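PDB 3UN7: penicillin-binding protein A from Mycobacterium tuberculosis, which probably cross-links the peptidoglycan of the cell wall as a penicillin-binding D,D-transpeptidase and probably takes part in regulating cell length. Local coordinates for residues Y189-V197 / S394-G402; I78-R89 / L342-S351. All coordinates share one frame; numbering follows the deposited sequence.

Contact 1 of 2, residues Y189-V197 / S394-G402; sequences YPPGSTFKV and SKTGTAEHG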
loop_
_atom_site.group_PDB
_atom_site.type_symbol
_atom_site.label_atom_id
_atom_site.label_comp_id
_atom_site.label_asym_id
_atom_site.label_seq_id
_atom_site.Cartn_x
_atom_site.Cartn_y
_atom_site.Cartn_z
ATOM N N TYR A 189 -3.222 9.525 -1.557
ATOM C CA TYR A 189 -2.581 10.499 -0.675
ATOM C C TYR A 189 -1.431 11.112 -1.428
ATOM O O TYR A 189 -0.858 10.449 -2.285
ATOM C CB TYR A 189 -2.000 9.790 0.547
ATOM C CG TYR A 189 -3.018 9.073 1.382
ATOM C CD1 TYR A 189 -3.646 9.725 2.456
ATOM C CD2 TYR A 189 -3.365 7.753 1.108
ATOM C CE1 TYR A 189 -4.594 9.067 3.236
ATOM C CE2 TYR A 189 -4.305 7.083 1.884
ATOM C CZ TYR A 189 -4.911 7.745 2.948
ATOM O OH TYR A 189 -5.835 7.086 3.719
ATOM N N PRO A 190 -1.067 12.369 -1.114
ATOM C CA PRO A 190 0.190 12.856 -1.689
ATOM C C PRO A 190 1.331 11.977 -1.181
ATOM O O PRO A 190 1.359 11.670 0.011
ATOM C CB PRO A 190 0.322 14.281 -1.127
ATOM C CG PRO A 190 -1.058 14.664 -0.695
ATOM C CD PRO A 190 -1.746 13.391 -0.293
ATOM N N PRO A 191 2.231 11.534 -2.079
ATOM C CA PRO A 191 3.381 10.722 -1.679
ATOM C C PRO A 191 4.522 11.550 -1.062
ATOM O O PRO A 191 5.404 10.994 -0.399
ATOM C CB PRO A 191 3.831 10.105 -3.002
ATOM C CG PRO A 191 3.501 11.186 -4.014
ATOM C CD PRO A 191 2.177 11.729 -3.542
ATOM N N GLY A 192 4.501 12.862 -1.277
ATOM C CA GLY A 192 5.538 13.733 -0.737
ATOM C C GLY A 192 6.945 13.306 -1.120
ATOM O O GLY A 192 7.195 12.934 -2.261
ATOM N N SER A 193 7.858 13.360 -0.148
ATOM C CA SER A 193 9.270 13.021 -0.345
ATOM C C SER A 193 9.535 11.632 -0.930
ATOM O O SER A 193 10.576 11.425 -1.561
ATOM C CB SER A 193 10.029 13.149 0.982
ATOM O OG SER A 193 9.909 14.467 1.471
ATOM N N THR A 194 8.624 10.680 -0.718
ATOM C CA THR A 194 8.813 9.341 -1.306
ATOM C C THR A 194 8.856 9.402 -2.844
ATOM O O THR A 194 9.478 8.555 -3.499
ATOM C CB THR A 194 7.734 8.299 -0.869
ATOM O OG1 THR A 194 6.418 8.796 -1.136
ATOM C CG2 THR A 194 7.872 7.914 0.616
ATOM N N PHE A 195 8.193 10.417 -3.405
ATOM C CA PHE A 195 8.109 10.594 -4.857
ATOM C C PHE A 195 9.432 10.996 -5.504
ATOM O O PHE A 195 9.594 10.860 -6.716
ATOM C CB PHE A 195 7.016 11.599 -5.235
ATOM C CG PHE A 195 6.453 11.378 -6.613
ATOM C CD1 PHE A 195 5.763 10.207 -6.914
ATOM C CD2 PHE A 195 6.643 12.313 -7.620
ATOM C CE1 PHE A 195 5.255 9.993 -8.183
ATOM C CE2 PHE A 195 6.136 12.092 -8.896
ATOM C CZ PHE A 195 5.435 10.931 -9.167
ATOM N N LYS A 196 10.387 11.453 -4.697
ATOM C CA LYS A 196 11.746 11.716 -5.190
ATOM C C LYS A 196 12.378 10.449 -5.777
ATOM O O LYS A 196 13.347 10.516 -6.523
ATOM C CB LYS A 196 12.623 12.310 -4.087
ATOM C CG LYS A 196 12.090 13.604 -3.507
ATOM C CD LYS A 196 12.873 14.020 -2.263
ATOM C CE LYS A 196 12.374 15.342 -1.711
ATOM N NZ LYS A 196 12.882 15.569 -0.322
ATOM N N VAL A 197 11.822 9.288 -5.444
ATOM C CA VAL A 197 12.233 8.048 -6.096
ATOM C C VAL A 197 11.883 8.119 -7.593
ATOM O O VAL A 197 12.681 7.734 -8.444
ATOM C CB VAL A 197 11.568 6.812 -5.442
ATOM C CG1 VAL A 197 11.822 5.559 -6.268
ATOM C CG2 VAL A 197 12.080 6.622 -4.000
ATOM N N SER A 394 15.379 1.925 1.553
ATOM C CA SER A 394 14.169 2.632 1.923
ATOM C C SER A 394 14.141 4.073 1.440
ATOM O O SER A 394 15.143 4.606 0.968
ATOM C CB SER A 394 14.015 2.607 3.449
ATOM O OG SER A 394 14.934 3.511 4.056
ATOM N N LYS A 395 12.969 4.696 1.575
ATOM C CA LYS A 395 12.830 6.139 1.469
ATOM C C LYS A 395 11.777 6.574 2.493
ATOM O O LYS A 395 10.639 6.105 2.439
ATOM C CB LYS A 395 12.403 6.555 0.058
ATOM C CG LYS A 395 12.422 8.080 -0.168
ATOM C CD LYS A 395 13.861 8.585 -0.311
ATOM C CE LYS A 395 13.949 10.107 -0.403
ATOM N NZ LYS A 395 13.527 10.767 0.858
ATOM N N THR A 396 12.153 7.458 3.423
ATOM C CA THR A 396 11.173 7.992 4.375
ATOM C C THR A 396 10.908 9.454 4.075
ATOM O O THR A 396 11.828 10.212 3.743
ATOM C CB THR A 396 11.543 7.764 5.885
ATOM O OG1 THR A 396 12.036 8.963 6.476
ATOM C CG2 THR A 396 12.547 6.677 6.067
ATOM N N GLY A 397 9.645 9.858 4.139
ATOM C CA GLY A 397 9.336 11.262 3.897
ATOM C C GLY A 397 8.028 11.707 4.511
ATOM O O GLY A 397 7.338 10.930 5.182
ATOM N N THR A 398 7.713 12.973 4.290
ATOM C CA THR A 398 6.456 13.546 4.722
ATOM C C THR A 398 5.732 14.047 3.494
ATOM O O THR A 398 6.335 14.201 2.434
ATOM C CB THR A 398 6.652 14.750 5.664
ATOM O OG1 THR A 398 7.323 15.788 4.955
ATOM C CG2 THR A 398 7.476 14.376 6.856
ATOM N N ALA A 399 4.437 14.298 3.663
ATOM C CA ALA A 399 3.580 14.778 2.596
ATOM C C ALA A 399 2.540 15.735 3.163
ATOM O O ALA A 399 1.704 15.333 3.973
ATOM C CB ALA A 399 2.898 13.603 1.907
ATOM N N GLU A 400 2.612 16.998 2.742
ATOM C CA GLU A 400 1.579 17.991 3.036
ATOM C C GLU A 400 0.269 17.609 2.355
ATOM O O GLU A 400 0.283 16.932 1.334
ATOM C CB GLU A 400 2.030 19.384 2.583
ATOM C CG GLU A 400 3.274 19.887 3.296
ATOM C CD GLU A 400 3.490 21.394 3.154
ATOM O OE1 GLU A 400 2.827 22.043 2.303
ATOM O OE2 GLU A 400 4.321 21.932 3.915
ATOM N N HIS A 401 -0.862 18.035 2.921
ATOM C CA HIS A 401 -2.175 17.643 2.401
ATOM C C HIS A 401 -3.281 18.625 2.785
ATOM O O HIS A 401 -3.109 19.447 3.684
ATOM C CB HIS A 401 -2.558 16.232 2.894
ATOM C CG HIS A 401 -2.551 16.093 4.383
ATOM N ND1 HIS A 401 -3.703 16.123 5.141
ATOM C CD2 HIS A 401 -1.526 15.951 5.261
ATOM C CE1 HIS A 401 -3.389 15.994 6.419
ATOM N NE2 HIS A 401 -2.074 15.894 6.519
ATOM N N GLY A 402 -4.420 18.513 2.110
ATOM C CA GLY A 402 -5.610 19.272 2.459
ATOM C C GLY A 402 -5.599 20.661 1.872
ATOM O O GLY A 402 -4.792 20.968 0.988
#
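Ser193 lies directly on strand 393-399: its N donates to Thr398 O (3.1 Å, N-H...O 162°), and its CB rests 3.5 Å from CA of Gly397, which has no side chain to hold it off. Packing here is tight. Gly192 CA adds a C-H...O contact to the same Thr398 O at 3.3 Å, Ala399 CB presses to 3.1 Å from Pro190 O, an oxygen that also accepts from Trp413 NE1, and Pro190 CG meets Glu400 O at 3.3 Å. Deeper in, Lys395 starts with CG anti to its backbone N (chi1 -172°) and then bends at chi2 and chi4, which brings CE alongside Ser193 O at 3.8 Å. Residues 193-196 form the SxxK motif and 395-397 the KTG motif of the penicillin-binding fold; Ser193 is the probable acyl-ester nucleophile. Ser252 and Asn254 of the SxN motif complete the set: Ser252 OG is bonded to both Lys196 NZ and Lys395 NZ, Asn254 OD1 to Lys196 NZ. Thr398 N is buried without a partner in the model; in relatives the equivalent amide lines the oxyanion hole. Toward solvent the contact slackens. Thr398 and Glu400 turn their CB atoms away from residues 189-197, and His401 touches Pro190 CG only through CB, 4.2 Å off. Beyond that CB the imidazole leads away, its NE2 bonded to Pro409 O.

Contact 2 of 2, residues I78-R89 / L342-S351; sequences ILNGSDRRLFGR and LKGPDLANIS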
loop_
_atom_site.group_PDB
_atom_site.type_symbol
_atom_site.label_atom_id
_atom_site.label_comp_id
_atom_site.label_asym_id
_atom_site.label_seq_id
_atom_site.Cartn_x
_atom_site.Cartn_y
_atom_site.Cartn_z
ATOM N N ILE A 78 -17.748 -18.325 -5.661
ATOM C CA ILE A 78 -16.991 -19.444 -5.097
ATOM C C ILE A 78 -17.463 -19.716 -3.662
ATOM O O ILE A 78 -17.780 -20.864 -3.294
ATOM C CB ILE A 78 -15.458 -19.187 -5.173
ATOM C CG1 ILE A 78 -14.978 -19.305 -6.637
ATOM C CG2 ILE A 78 -14.667 -20.130 -4.240
ATOM C CD1 ILE A 78 -14.859 -20.744 -7.165
ATOM N N LEU A 79 -17.551 -18.653 -2.865
ATOM C CA LEU A 79 -17.871 -18.815 -1.453
ATOM C C LEU A 79 -19.284 -19.322 -1.228
ATOM O O LEU A 79 -19.513 -20.130 -0.324
ATOM C CB LEU A 79 -17.618 -17.511 -0.672
ATOM C CG LEU A 79 -16.142 -17.115 -0.653
ATOM C CD1 LEU A 79 -15.978 -15.669 -0.241
ATOM C CD2 LEU A 79 -15.388 -18.036 0.300
ATOM N N ASN A 80 -20.230 -18.854 -2.039
ATOM C CA ASN A 80 -21.605 -19.342 -1.934
ATOM C C ASN A 80 -21.897 -20.606 -2.759
ATOM O O ASN A 80 -22.988 -21.168 -2.673
ATOM C CB ASN A 80 -22.642 -18.222 -2.173
ATOM C CG ASN A 80 -22.742 -17.786 -3.626
ATOM O OD1 ASN A 80 -22.503 -18.567 -4.535
ATOM N ND2 ASN A 80 -23.124 -16.519 -3.848
ATOM N N GLY A 81 -20.916 -21.055 -3.534
ATOM C CA GLY A 81 -21.019 -22.318 -4.277
ATOM C C GLY A 81 -21.784 -22.268 -5.593
ATOM O O GLY A 81 -22.067 -23.309 -6.172
ATOM N N SER A 82 -22.108 -21.060 -6.074
ATOM C CA SER A 82 -22.853 -20.901 -7.329
ATOM C C SER A 82 -21.935 -20.776 -8.553
ATOM O O SER A 82 -22.409 -20.789 -9.693
ATOM C CB SER A 82 -23.795 -19.696 -7.249
ATOM O OG SER A 82 -23.064 -18.506 -7.006
ATOM N N ASP A 83 -20.628 -20.664 -8.320
ATOM C CA ASP A 83 -19.663 -20.659 -9.413
ATOM C C ASP A 83 -19.867 -21.869 -10.323
ATOM O O ASP A 83 -20.079 -22.981 -9.840
ATOM C CB ASP A 83 -18.232 -20.649 -8.877
ATOM C CG ASP A 83 -17.220 -20.259 -9.933
ATOM O OD1 ASP A 83 -16.777 -19.095 -9.939
ATOM O OD2 ASP A 83 -16.874 -21.109 -10.777
ATOM N N ARG A 84 -19.806 -21.622 -11.632
ATOM C CA ARG A 84 -19.968 -22.650 -12.673
ATOM C C ARG A 84 -19.009 -23.821 -12.476
ATOM O O ARG A 84 -19.366 -24.983 -12.718
ATOM C CB ARG A 84 -19.733 -22.040 -14.068
ATOM C CG ARG A 84 -20.744 -20.983 -14.466
ATOM C CD ARG A 84 -20.628 -20.558 -15.936
ATOM N NE ARG A 84 -21.851 -19.861 -16.315
ATOM C CZ ARG A 84 -22.782 -20.340 -17.132
ATOM N NH1 ARG A 84 -22.625 -21.510 -17.733
ATOM N NH2 ARG A 84 -23.863 -19.620 -17.371
ATOM N N ARG A 85 -17.791 -23.502 -12.041
ATOM C CA ARG A 85 -16.754 -24.509 -11.814
ATOM C C ARG A 85 -17.121 -25.489 -10.693
ATOM O O ARG A 85 -16.596 -26.608 -10.639
ATOM C CB ARG A 85 -15.409 -23.832 -11.556
ATOM C CG ARG A 85 -14.868 -23.098 -12.800
ATOM C CD ARG A 85 -13.769 -22.098 -12.492
ATOM N NE ARG A 85 -14.223 -21.006 -11.634
ATOM C CZ ARG A 85 -13.478 -19.960 -11.288
ATOM N NH1 ARG A 85 -12.228 -19.834 -11.729
ATOM N NH2 ARG A 85 -13.985 -19.026 -10.500
ATOM N N LEU A 86 -18.057 -25.067 -9.839
ATOM C CA LEU A 86 -18.473 -25.811 -8.651
ATOM C C LEU A 86 -19.784 -26.527 -8.825
ATOM O O LEU A 86 -20.097 -27.442 -8.062
ATOM C CB LEU A 86 -18.637 -24.861 -7.464
ATOM C CG LEU A 86 -17.368 -24.354 -6.807
ATOM C CD1 LEU A 86 -17.705 -23.247 -5.812
ATOM C CD2 LEU A 86 -16.647 -25.516 -6.142
ATOM N N PHE A 87 -20.561 -26.116 -9.819
ATOM C CA PHE A 87 -21.941 -26.580 -9.910
ATOM C C PHE A 87 -22.134 -28.086 -10.131
ATOM O O PHE A 87 -23.234 -28.606 -9.934
ATOM C CB PHE A 87 -22.756 -25.740 -10.899
ATOM C CG PHE A 87 -24.117 -25.395 -10.384
ATOM C CD1 PHE A 87 -25.248 -26.017 -10.902
ATOM C CD2 PHE A 87 -24.263 -24.484 -9.339
ATOM C CE1 PHE A 87 -26.506 -25.721 -10.406
ATOM C CE2 PHE A 87 -25.518 -24.179 -8.829
ATOM C CZ PHE A 87 -26.643 -24.797 -9.368
ATOM N N GLY A 88 -21.069 -28.783 -10.514
ATOM C CA GLY A 88 -21.075 -30.247 -10.529
ATOM C C GLY A 88 -21.160 -30.814 -9.119
ATOM O O GLY A 88 -21.838 -31.822 -8.881
ATOM N N ARG A 89 -20.490 -30.151 -8.178
ATOM C CA ARG A 89 -20.439 -30.613 -6.786
ATOM C C ARG A 89 -21.742 -30.361 -6.017
ATOM O O ARG A 89 -22.155 -31.197 -5.211
ATOM C CB ARG A 89 -19.237 -30.017 -6.034
ATOM C CG ARG A 89 -17.896 -30.107 -6.766
ATOM C CD ARG A 89 -17.573 -31.520 -7.261
ATOM N NE ARG A 89 -16.855 -32.324 -6.274
ATOM C CZ ARG A 89 -17.259 -33.508 -5.815
ATOM N NH1 ARG A 89 -18.393 -34.055 -6.248
ATOM N NH2 ARG A 89 -16.519 -34.153 -4.919
ATOM N N LEU A 342 -8.270 -20.902 -5.553
ATOM C CA LEU A 342 -9.662 -21.186 -5.261
ATOM C C LEU A 342 -9.792 -22.696 -5.222
ATOM O O LEU A 342 -9.222 -23.389 -6.065
ATOM C CB LEU A 342 -10.570 -20.617 -6.371
ATOM C CG LEU A 342 -10.493 -19.096 -6.612
ATOM C CD1 LEU A 342 -11.294 -18.733 -7.853
ATOM C CD2 LEU A 342 -10.991 -18.345 -5.369
ATOM N N LYS A 343 -10.554 -23.196 -4.254
ATOM C CA LYS A 343 -10.766 -24.634 -4.081
ATOM C C LYS A 343 -12.243 -24.934 -3.924
ATOM O O LYS A 343 -13.021 -24.055 -3.562
ATOM C CB LYS A 343 -10.044 -25.137 -2.824
ATOM C CG LYS A 343 -8.538 -24.959 -2.807
ATOM C CD LYS A 343 -7.979 -25.473 -1.486
ATOM C CE LYS A 343 -6.716 -24.735 -1.049
ATOM N NZ LYS A 343 -5.728 -24.380 -2.123
ATOM N N GLY A 344 -12.617 -26.182 -4.180
ATOM C CA GLY A 344 -13.971 -26.661 -3.903
ATOM C C GLY A 344 -14.191 -26.949 -2.419
ATOM O O GLY A 344 -13.248 -26.894 -1.632
ATOM N N PRO A 345 -15.440 -27.274 -2.031
ATOM C CA PRO A 345 -15.795 -27.585 -0.641
ATOM C C PRO A 345 -14.949 -28.727 -0.086
ATOM O O PRO A 345 -14.689 -28.780 1.116
ATOM C CB PRO A 345 -17.250 -28.061 -0.741
ATOM C CG PRO A 345 -17.502 -28.306 -2.182
ATOM C CD PRO A 345 -16.610 -27.373 -2.920
ATOM N N ASP A 346 -14.526 -29.630 -0.965
ATOM C CA ASP A 346 -13.702 -30.768 -0.563
ATOM C C ASP A 346 -12.202 -30.499 -0.842
ATOM O O ASP A 346 -11.357 -31.407 -0.817
ATOM C CB ASP A 346 -14.247 -32.060 -1.197
ATOM C CG ASP A 346 -15.585 -32.495 -0.581
ATOM O OD1 ASP A 346 -16.451 -33.053 -1.298
ATOM O OD2 ASP A 346 -15.783 -32.281 0.634
ATOM N N LEU A 347 -11.902 -29.226 -1.094
ATOM C CA LEU A 347 -10.541 -28.694 -1.247
ATOM C C LEU A 347 -9.790 -29.084 -2.530
ATOM O O LEU A 347 -8.599 -28.826 -2.650
ATOM C CB LEU A 347 -9.694 -28.944 0.011
ATOM C CG LEU A 347 -10.344 -28.470 1.316
ATOM C CD1 LEU A 347 -9.546 -28.952 2.529
ATOM C CD2 LEU A 347 -10.515 -26.953 1.319
ATOM N N ALA A 348 -10.489 -29.683 -3.492
ATOM C CA ALA A 348 -9.895 -29.901 -4.811
ATOM C C ALA A 348 -9.657 -28.548 -5.482
ATOM O O ALA A 348 -10.432 -27.602 -5.294
ATOM C CB ALA A 348 -10.797 -30.755 -5.657
ATOM N N ASN A 349 -8.573 -28.463 -6.249
ATOM C CA ASN A 349 -8.186 -27.228 -6.917
ATOM C C ASN A 349 -9.203 -26.804 -7.997
ATOM O O ASN A 349 -9.680 -27.637 -8.778
ATOM C CB ASN A 349 -6.798 -27.418 -7.519
ATOM C CG ASN A 349 -6.293 -26.198 -8.222
ATOM O OD1 ASN A 349 -6.099 -25.146 -7.610
ATOM N ND2 ASN A 349 -6.037 -26.333 -9.515
ATOM N N ILE A 350 -9.546 -25.517 -8.012
ATOM C CA ILE A 350 -10.425 -24.947 -9.044
ATOM C C ILE A 350 -9.603 -24.025 -9.924
ATOM O O ILE A 350 -9.646 -24.126 -11.156
ATOM C CB ILE A 350 -11.645 -24.196 -8.418
ATOM C CG1 ILE A 350 -12.838 -25.131 -8.194
ATOM C CG2 ILE A 350 -12.162 -23.108 -9.341
ATOM C CD1 ILE A 350 -12.547 -26.484 -7.611
ATOM N N SER A 351 -8.835 -23.148 -9.278
ATOM C CA SER A 351 -7.958 -22.208 -9.953
ATOM C C SER A 351 -6.731 -21.914 -9.082
ATOM O O SER A 351 -6.838 -21.860 -7.857
ATOM C CB SER A 351 -8.705 -20.897 -10.209
ATOM O OG SER A 351 -7.993 -20.117 -11.139
#
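Asp83 OD2 is gripped twice by Arg85, the residue that reaches across to Ile350: by the backbone N at 2.9 Å, which closes an Asx turn, and by NE at 2.8 Å, on the syn side but 32° out of the carboxylate plane. NH2 donates to Asp83 OD1 from above that plane, and Arg85 thus grips the carboxylate side-on with two nitrogens. Fixed in this way, the guanidinium sets one face against Ile350 CG2, 3.6 Å above its plane and offset toward the rim. Ile350 belongs to the hairpin of strands 339-343 and 349-352 at one end of a mixed sheet; there Leu342 O accepts from both Ile350 N and Ser351 N, a classic beta bulge. Next to the guanidinium, Leu342 CD1 packs on Ile78 CG1 at 3.9 Å; Leu342 also touches Val105 of the adjacent strand 104-107. Leu86 CD2 sits 3.7 Å from both Gly344 CA and Pro345 CD, at the start of the type I turn 344-347, the leucine and proline side chains running past each other in opposite directions. At the exposed end a long ion pair remains: Arg89 NH2 is 3.8 Å from Asp346 OD1, with no N-H aimed at the oxygen and the two planar groups turned 64° apart.

In the fold
Contacts 1 and 2 lie on opposite sides of the chain's centre, their own centres 43 Å apart and their nearest atoms about 25 Å apart. Their segments alternate along the chain: 78-89, 189-197, 342-351, 394-402. They share no sheet. Contact 1 uses the outermost strand 393-399 of the antiparallel five-stranded sheet and holds the probable nucleophile Ser193, whereas contact 2 uses the hairpin that ends the mixed sheet begun by N-terminal strands. That hairpin, although late in the sequence, completes the sheet of the N-terminal lobe, and the chain then returns through helix 364-379 to strand 393-399. Contact 2 is thus packing within that lobe, built from distant parts of the chain, far from Ser193.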